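Local coordinates for melanin biosynthesis protein TyrA, putative (Shewanella oneidensis, PDB 2IIZ) that binds heme b and is probably a peroxidase of the dye-decolorizing (DyP-type) family, at residues 187-190 with 191-194; 197-200 with 201-204; 222-225 with 226-229. One frame throughout, in Å; residues are numbered along the deposited sequence.

Contact 1: residues 187-190 with 191-194; sequences AHNL and SKWH
With CG turned opposite its own backbone nitrogen (chi1 -171°), N189 holds its side-chain oxygen over the opening turn of helix 190-193, while S191 tucks OG between its backbone N and carbonyl carbon (chi1 55°) and so brings the hydroxyl to that same oxygen. The result is a worked example of an N-cap. S191 OG donates to N189 OD1 at 3.1 Å, approaching slightly tilted from the plane of the amide, and K192 N adds the capping bond proper, a weak one at 3.5 Å. One water donates to N189 OD1 at 3.0 Å and accepts from S191 N, so it bridges the cap side chain to an amide of the first turn. On the other side of the carboxamide, N189 ND2 lies against K192 CB at 3.4 Å, the two side chains crossing at about a right angle. Backbone bonds then carry the turn forward, W193 N to N189 O at 3.1 Å and H194 N to L190 O at 2.9 Å. The latter carbonyl also lies obliquely against the imidazole of H194, with L190 O 3.4 Å from H194 CD2. Beyond the turn, the lysine end of K192 bonds H289 O and makes a cation-pi contact with F290, and the indole N-H of W193 goes to T148 O. Strand 179-188 ends just before the cap with H188, which touches the heme and is held by D146 and T291. Chemically, the cap gathers a hydroxyl, a water and, weakly, a backbone N-H on one amide oxygen just where the strand gives way to the helix; the partial positive charge expected at a helix N terminus would probably favour an oxygen, not an N-H, in that place.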
loop_
_atom_site.group_PDB
_atom_site.type_symbol
_atom_site.label_atom_id
_atom_site.label_comp_id
_atom_site.label_asym_id
_atom_site.label_seq_id
_atom_site.Cartn_x
_atom_site.Cartn_y
_atom_site.Cartn_z
ATOM N N ALA A 187 -4.013 -12.195 10.216
ATOM C CA ALA A 187 -3.160 -12.701 9.150
ATOM C C ALA A 187 -3.761 -14.032 8.665
ATOM O O ALA A 187 -3.762 -15.024 9.392
ATOM C CB ALA A 187 -1.741 -12.907 9.662
ATOM N N HIS A 188 -4.272 -14.040 7.436
ATOM C CA HIS A 188 -4.919 -15.218 6.885
ATOM C C HIS A 188 -3.828 -16.158 6.381
ATOM O O HIS A 188 -2.773 -15.702 5.921
ATOM C CB HIS A 188 -5.830 -14.847 5.696
ATOM C CG HIS A 188 -7.039 -14.045 6.061
ATOM N ND1 HIS A 188 -7.365 -13.724 7.360
ATOM C CD2 HIS A 188 -8.014 -13.512 5.284
ATOM C CE1 HIS A 188 -8.485 -13.014 7.368
ATOM N NE2 HIS A 188 -8.902 -12.876 6.121
ATOM N N ASN A 189 -4.094 -17.460 6.478
ATOM C CA ASN A 189 -3.327 -18.489 5.783
ATOM C C ASN A 189 -4.058 -18.829 4.481
ATOM O O ASN A 189 -4.867 -19.763 4.410
ATOM C CB ASN A 189 -3.179 -19.720 6.686
ATOM C CG ASN A 189 -2.206 -20.750 6.136
ATOM O OD1 ASN A 189 -1.712 -20.635 5.006
ATOM N ND2 ASN A 189 -1.922 -21.774 6.944
ATOM N N LEU A 190 -3.776 -18.061 3.439
ATOM C CA LEU A 190 -4.541 -18.158 2.199
ATOM C C LEU A 190 -4.270 -19.445 1.424
ATOM O O LEU A 190 -5.170 -19.967 0.746
ATOM C CB LEU A 190 -4.268 -16.944 1.312
ATOM C CG LEU A 190 -4.827 -15.627 1.843
ATOM C CD1 LEU A 190 -4.396 -14.505 0.934
ATOM C CD2 LEU A 190 -6.343 -15.630 1.959
ATOM N N SER A 191 -3.045 -19.964 1.518
ATOM C CA SER A 191 -2.717 -21.201 0.806
ATOM C C SER A 191 -3.545 -22.354 1.364
ATOM O O SER A 191 -4.088 -23.152 0.599
ATOM C CB SER A 191 -1.217 -21.533 0.877
ATOM O OG SER A 191 -0.780 -21.586 2.224
ATOM N N LYS A 192 -3.632 -22.422 2.692
ATOM C CA LYS A 192 -4.442 -23.430 3.391
ATOM C C LYS A 192 -5.931 -23.282 3.057
ATOM O O LYS A 192 -6.613 -24.264 2.785
ATOM C CB LYS A 192 -4.235 -23.304 4.909
ATOM C CG LYS A 192 -4.861 -24.424 5.724
ATOM C CD LYS A 192 -4.831 -24.138 7.223
ATOM C CE LYS A 192 -5.511 -25.263 7.991
ATOM N NZ LYS A 192 -5.110 -25.307 9.427
ATOM N N TRP A 193 -6.423 -22.044 3.078
ATOM C CA TRP A 193 -7.836 -21.762 2.819
ATOM C C TRP A 193 -8.243 -22.195 1.420
ATOM O O TRP A 193 -9.273 -22.858 1.230
ATOM C CB TRP A 193 -8.104 -20.258 2.959
ATOM C CG TRP A 193 -9.520 -19.846 2.634
ATOM C CD1 TRP A 193 -9.954 -19.230 1.491
ATOM C CD2 TRP A 193 -10.676 -20.020 3.457
ATOM N NE1 TRP A 193 -11.303 -19.011 1.559
ATOM C CE2 TRP A 193 -11.769 -19.490 2.758
ATOM C CE3 TRP A 193 -10.893 -20.563 4.720
ATOM C CZ2 TRP A 193 -13.048 -19.498 3.277
ATOM C CZ3 TRP A 193 -12.177 -20.566 5.234
ATOM C CH2 TRP A 193 -13.231 -20.038 4.515
ATOM N N HIS A 194 -7.420 -21.813 0.442
ATOM C CA HIS A 194 -7.764 -22.012 -0.952
ATOM C C HIS A 194 -7.610 -23.458 -1.396
ATOM O O HIS A 194 -7.919 -23.753 -2.545
ATOM C CB HIS A 194 -6.967 -21.057 -1.876
ATOM C CG HIS A 194 -7.385 -19.614 -1.769
ATOM N ND1 HIS A 194 -8.691 -19.225 -1.542
ATOM C CD2 HIS A 194 -6.667 -18.469 -1.857
ATOM C CE1 HIS A 194 -8.760 -17.908 -1.487
ATOM N NE2 HIS A 194 -7.545 -17.423 -1.674
HETATM O O HOH W 1 -0.658 -18.602 3.023
#

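Contact 2: residues 197-200 with 201-204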
loop_
_atom_site.group_PDB
_atom_site.type_symbol
_atom_site.label_atom_id
_atom_site.label_comp_id
_atom_site.label_asym_id
_atom_site.label_seq_id
_atom_site.Cartn_x
_atom_site.Cartn_y
_atom_site.Cartn_z
ATOM N N PRO A 197 -12.312 -27.431 -0.702
ATOM C CA PRO A 197 -13.406 -27.446 -1.667
ATOM C C PRO A 197 -14.435 -26.380 -1.323
ATOM O O PRO A 197 -14.617 -26.043 -0.150
ATOM C CB PRO A 197 -14.017 -28.841 -1.497
ATOM C CG PRO A 197 -12.986 -29.650 -0.838
ATOM C CD PRO A 197 -12.155 -28.724 -0.021
ATOM N N LEU A 198 -15.099 -25.867 -2.346
ATOM C CA LEU A 198 -16.039 -24.758 -2.207
ATOM C C LEU A 198 -17.073 -24.973 -1.086
ATOM O O LEU A 198 -17.307 -24.082 -0.265
ATOM C CB LEU A 198 -16.739 -24.525 -3.559
ATOM C CG LEU A 198 -17.865 -23.495 -3.652
ATOM C CD1 LEU A 198 -17.388 -22.106 -3.245
ATOM C CD2 LEU A 198 -18.433 -23.489 -5.068
ATOM N N LYS A 199 -17.685 -26.146 -1.057
ATOM C CA LYS A 199 -18.705 -26.455 -0.061
ATOM C C LYS A 199 -18.167 -26.330 1.372
ATOM O O LYS A 199 -18.885 -25.885 2.267
ATOM C CB LYS A 199 -19.252 -27.872 -0.290
ATOM C CG LYS A 199 -20.425 -28.284 0.627
ATOM C CD LYS A 199 -21.621 -27.331 0.504
ATOM C CE LYS A 199 -22.854 -27.889 1.210
ATOM N NZ LYS A 199 -24.102 -27.185 0.789
ATOM N N LYS A 200 -16.910 -26.717 1.593
ATOM C CA LYS A 200 -16.305 -26.585 2.927
ATOM C C LYS A 200 -16.164 -25.135 3.335
ATOM O O LYS A 200 -16.474 -24.775 4.484
ATOM C CB LYS A 200 -14.924 -27.237 2.997
ATOM C CG LYS A 200 -14.918 -28.684 2.562
ATOM C CD LYS A 200 -14.074 -29.576 3.456
ATOM C CE LYS A 200 -14.432 -31.043 3.233
ATOM N NZ LYS A 200 -13.956 -31.894 4.342
ATOM N N GLN A 201 -15.685 -24.315 2.392
ATOM C CA GLN A 201 -15.536 -22.887 2.609
ATOM C C GLN A 201 -16.877 -22.332 3.038
ATOM O O GLN A 201 -16.965 -21.631 4.042
ATOM C CB GLN A 201 -15.073 -22.147 1.335
ATOM C CG GLN A 201 -13.692 -22.558 0.816
ATOM C CD GLN A 201 -13.108 -21.621 -0.243
ATOM O OE1 GLN A 201 -13.504 -20.458 -0.371
ATOM N NE2 GLN A 201 -12.154 -22.133 -1.006
ATOM N N GLU A 202 -17.909 -22.655 2.262
ATOM C CA GLU A 202 -19.269 -22.156 2.495
ATOM C C GLU A 202 -19.790 -22.630 3.854
ATOM O O GLU A 202 -20.494 -21.894 4.538
ATOM C CB GLU A 202 -20.205 -22.585 1.343
ATOM C CG GLU A 202 -19.762 -21.979 -0.018
ATOM C CD GLU A 202 -20.662 -22.320 -1.205
ATOM O OE1 GLU A 202 -21.319 -23.386 -1.192
ATOM O OE2 GLU A 202 -20.706 -21.508 -2.162
ATOM N N ASP A 203 -19.421 -23.854 4.234
ATOM C CA ASP A 203 -19.846 -24.457 5.501
ATOM C C ASP A 203 -19.153 -23.818 6.703
ATOM O O ASP A 203 -19.652 -23.884 7.824
ATOM C CB ASP A 203 -19.556 -25.964 5.497
ATOM C CG ASP A 203 -20.654 -26.795 4.830
ATOM O OD1 ASP A 203 -21.582 -26.234 4.196
ATOM O OD2 ASP A 203 -20.575 -28.045 4.953
ATOM N N ILE A 204 -18.002 -23.204 6.466
ATOM C CA ILE A 204 -17.231 -22.548 7.532
ATOM C C ILE A 204 -17.776 -21.137 7.809
ATOM O O ILE A 204 -17.843 -20.665 8.960
ATOM C CB ILE A 204 -15.721 -22.516 7.144
ATOM C CG1 ILE A 204 -15.109 -23.881 7.421
ATOM C CG2 ILE A 204 -14.937 -21.445 7.906
ATOM C CD1 ILE A 204 -13.917 -24.140 6.576
#
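Q201 begins the second turn of helix 198-205 by giving its backbone N-H to P197 O at 3.3 Å, and the residues after it continue the i to i+4 pattern of an alpha-helix, the last bond weakly, with P197 at the N-cap position. The side chain of Q201 leans back over the first turn, its CB 3.4 Å from L198 O. Its amide lies on the inner face of the helix, where OE1 takes a hydrogen bond from K209, NE2 gives one to L196 O, and the chain packs on W193. E202 comes next. Its N reaches L198 O at 3.0 Å, and its extended side chain runs back along the helix until OE2 lies 3.5 Å from L198 CD1. A trans first torsion (chi1 175°) brings L198 to meet it, laying a methyl beside a carboxylate whose polar partner is the backbone N of K209. Replacing E202 by an alanine removes the carboxylate, and would probably leave the K209 amide without this acceptor and L198 CD1 without the chain it lies against. D203 N bonds K199 O at 2.9 Å. The carboxylate oxygen OD1 of D203 is hydrogen-bonded to the hydroxyl of Y215, while K199, bent at its second torsion, crosses the aspartate at a slant, with CE near D203 OD1. K199 NZ stays 4.3 Å from D203 OD1, beyond salt-bridge range, so any attraction there is probably no more than diffuse. I204 comes last; its side chain packs on W193 and F290. Its backbone N makes a weak bond to K200 O, and its terminal methyl CD1 rests 3.4 Å from that same K200 O.

Contact 3: residues 222-225 with 226-229; sequences LTSH and IKRV. With HEM (protoporphyrin IX containing Fe), chain C.
V229 sets CG2 over one face of the H225 ring, while its CG1 approaches H225 CE1 to 3.7 Å. This is the close-packed half of the contact, pressed against the heme. In H225 the first torsion is near trans (chi1 -169°), which carries NE2 to the heme iron, bound at 2.1 Å as its axial ligand. D285 is hydrogen-bonded to the other ring nitrogen, ND1, a second-shell contact that probably restrains the rotation of the ring. On the porphyrin itself, V229 CG2 lies 3.5 Å from HEM C2D and I226 CD1 only 3.3 Å from HEM CHA, so two aliphatic side chains cover the porphyrin on the histidine's face, both near CHA and pyrrole D, to one side of the ring. The scaffold is the short helix 225-228, which carries H225, the proximal histidine ligand characteristic of DyP-type peroxidases, as its first residue. S224 holds the N-cap position, but its hydroxyl bonds back to P221 O and lies against K227 CB; its carbonyl takes R228 N at 3.1 Å, with a weaker bond from K227 N. Toward solvent the packing thins. Exposed L222 and partly exposed K227 meet only through aliphatic atoms, the nearest being L222 CA and K227 CG at 4.0 Å. Buried R228 ties the L222 carbonyl back to the helix: its chain bends twice to bring NE to L222 O at 3.0 Å, nearly head-on to the carbonyl (C=O...N angle 172°) and near the guanidinium plane at its edge.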
loop_
_atom_site.group_PDB
_atom_site.type_symbol
_atom_site.label_atom_id
_atom_site.label_comp_id
_atom_site.label_asym_id
_atom_site.label_seq_id
_atom_site.Cartn_x
_atom_site.Cartn_y
_atom_site.Cartn_z
ATOM N N LEU A 222 -23.066 -25.564 13.487
ATOM C CA LEU A 222 -22.787 -24.929 14.776
ATOM C C LEU A 222 -21.362 -24.369 14.874
ATOM O O LEU A 222 -21.080 -23.535 15.730
ATOM C CB LEU A 222 -23.088 -25.894 15.927
ATOM C CG LEU A 222 -24.554 -25.898 16.400
ATOM C CD1 LEU A 222 -25.551 -26.093 15.251
ATOM C CD2 LEU A 222 -24.771 -26.976 17.475
ATOM N N THR A 223 -20.478 -24.832 13.988
ATOM C CA THR A 223 -19.098 -24.335 13.893
ATOM C C THR A 223 -18.875 -23.251 12.856
ATOM O O THR A 223 -17.727 -22.920 12.550
ATOM C CB THR A 223 -18.155 -25.490 13.509
ATOM O OG1 THR A 223 -18.657 -26.129 12.326
ATOM C CG2 THR A 223 -18.045 -26.510 14.650
ATOM N N SER A 224 -19.945 -22.692 12.296
ATOM C CA SER A 224 -19.789 -21.703 11.216
ATOM C C SER A 224 -19.666 -20.293 11.777
ATOM O O SER A 224 -20.295 -19.983 12.793
ATOM C CB SER A 224 -20.970 -21.765 10.250
ATOM O OG SER A 224 -22.168 -21.467 10.924
ATOM N N HIS A 225 -18.868 -19.450 11.117
ATOM C CA HIS A 225 -18.637 -18.075 11.578
ATOM C C HIS A 225 -19.912 -17.315 11.967
ATOM O O HIS A 225 -19.956 -16.705 13.027
ATOM C CB HIS A 225 -17.873 -17.245 10.528
ATOM C CG HIS A 225 -17.377 -15.933 11.044
ATOM N ND1 HIS A 225 -16.835 -15.781 12.301
ATOM C CD2 HIS A 225 -17.337 -14.709 10.468
ATOM C CE1 HIS A 225 -16.487 -14.519 12.480
ATOM N NE2 HIS A 225 -16.778 -13.845 11.380
ATOM N N ILE A 226 -20.928 -17.361 11.108
ATOM C CA ILE A 226 -22.182 -16.580 11.260
ATOM C C ILE A 226 -23.110 -17.142 12.351
ATOM O O ILE A 226 -23.961 -16.416 12.903
ATOM C CB ILE A 226 -22.989 -16.568 9.909
ATOM C CG1 ILE A 226 -22.126 -16.077 8.768
ATOM C CG2 ILE A 226 -24.192 -15.684 9.960
ATOM C CD1 ILE A 226 -21.325 -14.894 9.096
ATOM N N LYS A 227 -22.964 -18.425 12.646
ATOM C CA LYS A 227 -23.756 -19.047 13.696
ATOM C C LYS A 227 -23.176 -18.590 15.018
ATOM O O LYS A 227 -23.899 -18.327 15.967
ATOM C CB LYS A 227 -23.701 -20.581 13.575
ATOM C CG LYS A 227 -24.574 -21.351 14.584
ATOM C CD LYS A 227 -26.022 -20.906 14.541
ATOM C CE LYS A 227 -26.938 -21.930 15.187
ATOM N NZ LYS A 227 -28.387 -21.569 15.040
ATOM N N ARG A 228 -21.850 -18.485 15.045
ATOM C CA ARG A 228 -21.092 -18.225 16.264
ATOM C C ARG A 228 -21.158 -16.772 16.708
ATOM O O ARG A 228 -21.141 -16.479 17.900
ATOM C CB ARG A 228 -19.623 -18.598 16.032
ATOM C CG ARG A 228 -19.349 -20.096 15.846
ATOM C CD ARG A 228 -19.300 -20.827 17.159
ATOM N NE ARG A 228 -20.649 -21.226 17.587
ATOM C CZ ARG A 228 -21.232 -20.849 18.713
ATOM N NH1 ARG A 228 -20.617 -20.059 19.570
ATOM N NH2 ARG A 228 -22.446 -21.265 18.983
ATOM N N VAL A 229 -21.232 -15.865 15.755
ATOM C CA VAL A 229 -21.216 -14.426 16.054
ATOM C C VAL A 229 -22.577 -13.724 15.895
ATOM O O VAL A 229 -22.651 -12.495 15.988
ATOM C CB VAL A 229 -20.199 -13.671 15.152
ATOM C CG1 VAL A 229 -18.795 -14.224 15.324
ATOM C CG2 VAL A 229 -20.631 -13.755 13.709
HETATM C CHA HEM C . -20.190 -11.822 9.569
HETATM C CHB HEM C . -15.749 -12.515 7.837
HETATM C CHC HEM C . -13.864 -11.731 12.163
HETATM C CHD HEM C . -18.202 -10.494 13.792
HETATM C C1A HEM C . -19.150 -12.113 8.727
HETATM C C2A HEM C . -19.280 -12.509 7.341
HETATM C C3A HEM C . -18.033 -12.697 6.875
HETATM C C4A HEM C . -17.106 -12.422 7.941
HETATM C CMA HEM C . -17.613 -13.131 5.461
HETATM C CAA HEM C . -20.617 -12.673 6.578
HETATM C CBA HEM C . -21.046 -11.367 5.878
HETATM C CGA HEM C . -21.642 -10.388 6.865
HETATM O O1A HEM C . -20.976 -9.366 7.208
HETATM O O2A HEM C . -22.796 -10.614 7.322
HETATM C C1B HEM C . -14.867 -12.378 8.863
HETATM C C2B HEM C . -13.437 -12.566 8.750
HETATM C C3B HEM C . -12.911 -12.346 9.961
HETATM C C4B HEM C . -13.999 -12.015 10.849
HETATM C CMB HEM C . -12.731 -12.950 7.429
HETATM C CAB HEM C . -11.448 -12.403 10.426
HETATM C CBB HEM C . -10.602 -13.283 9.908
HETATM C C1C HEM C . -14.888 -11.353 12.974
HETATM C C2C HEM C . -14.742 -11.070 14.378
HETATM C C3C HEM C . -15.946 -10.725 14.842
HETATM C C4C HEM C . -16.871 -10.780 13.727
HETATM C CMC HEM C . -13.400 -11.181 15.118
HETATM C CAC HEM C . -16.350 -10.329 16.275
HETATM C CBC HEM C . -15.512 -10.296 17.320
HETATM C C1D HEM C . -19.132 -10.709 12.812
HETATM C C2D HEM C . -20.528 -10.384 12.934
HETATM C C3D HEM C . -21.151 -10.800 11.615
HETATM C C4D HEM C . -20.063 -11.332 10.837
HETATM C CMD HEM C . -21.231 -9.756 14.157
HETATM C CAD HEM C . -22.622 -10.696 11.180
HETATM C CBD HEM C . -23.279 -12.041 11.444
HETATM C CGD HEM C . -24.784 -11.977 11.338
HETATM O O1D HEM C . -25.332 -12.494 10.315
HETATM O O2D HEM C . -25.418 -11.417 12.270
HETATM N NA HEM C . -17.810 -12.068 9.070
HETATM N NB HEM C . -15.185 -12.038 10.160
HETATM N NC HEM C . -16.195 -11.167 12.590
HETATM N ND HEM C . -18.892 -11.262 11.569
HETATM FE FE HEM C . -17.026 -11.838 10.877
#

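Followed from the N terminus, the three contacts come in series: each closes only a local helical turn, and none nests within or crosses another. Contact 1 carries strand 179-188 of the large antiparallel sheet into helix 190-193. A short connection leads to contact 2 on helix 198-205, whose inner face packs on the previous helix, W193 CZ3 lying 3.9 Å from I204 CG2. A longer loop follows before contact 3 and the axial histidine. There helix 198-205 meets the start of the histidine-bearing helix, I204 O standing 2.7 Å from H225 N in a probable hydrogen bond. Contacts 1 and 3 do not touch; helix 198-205 touches both and so lies between them.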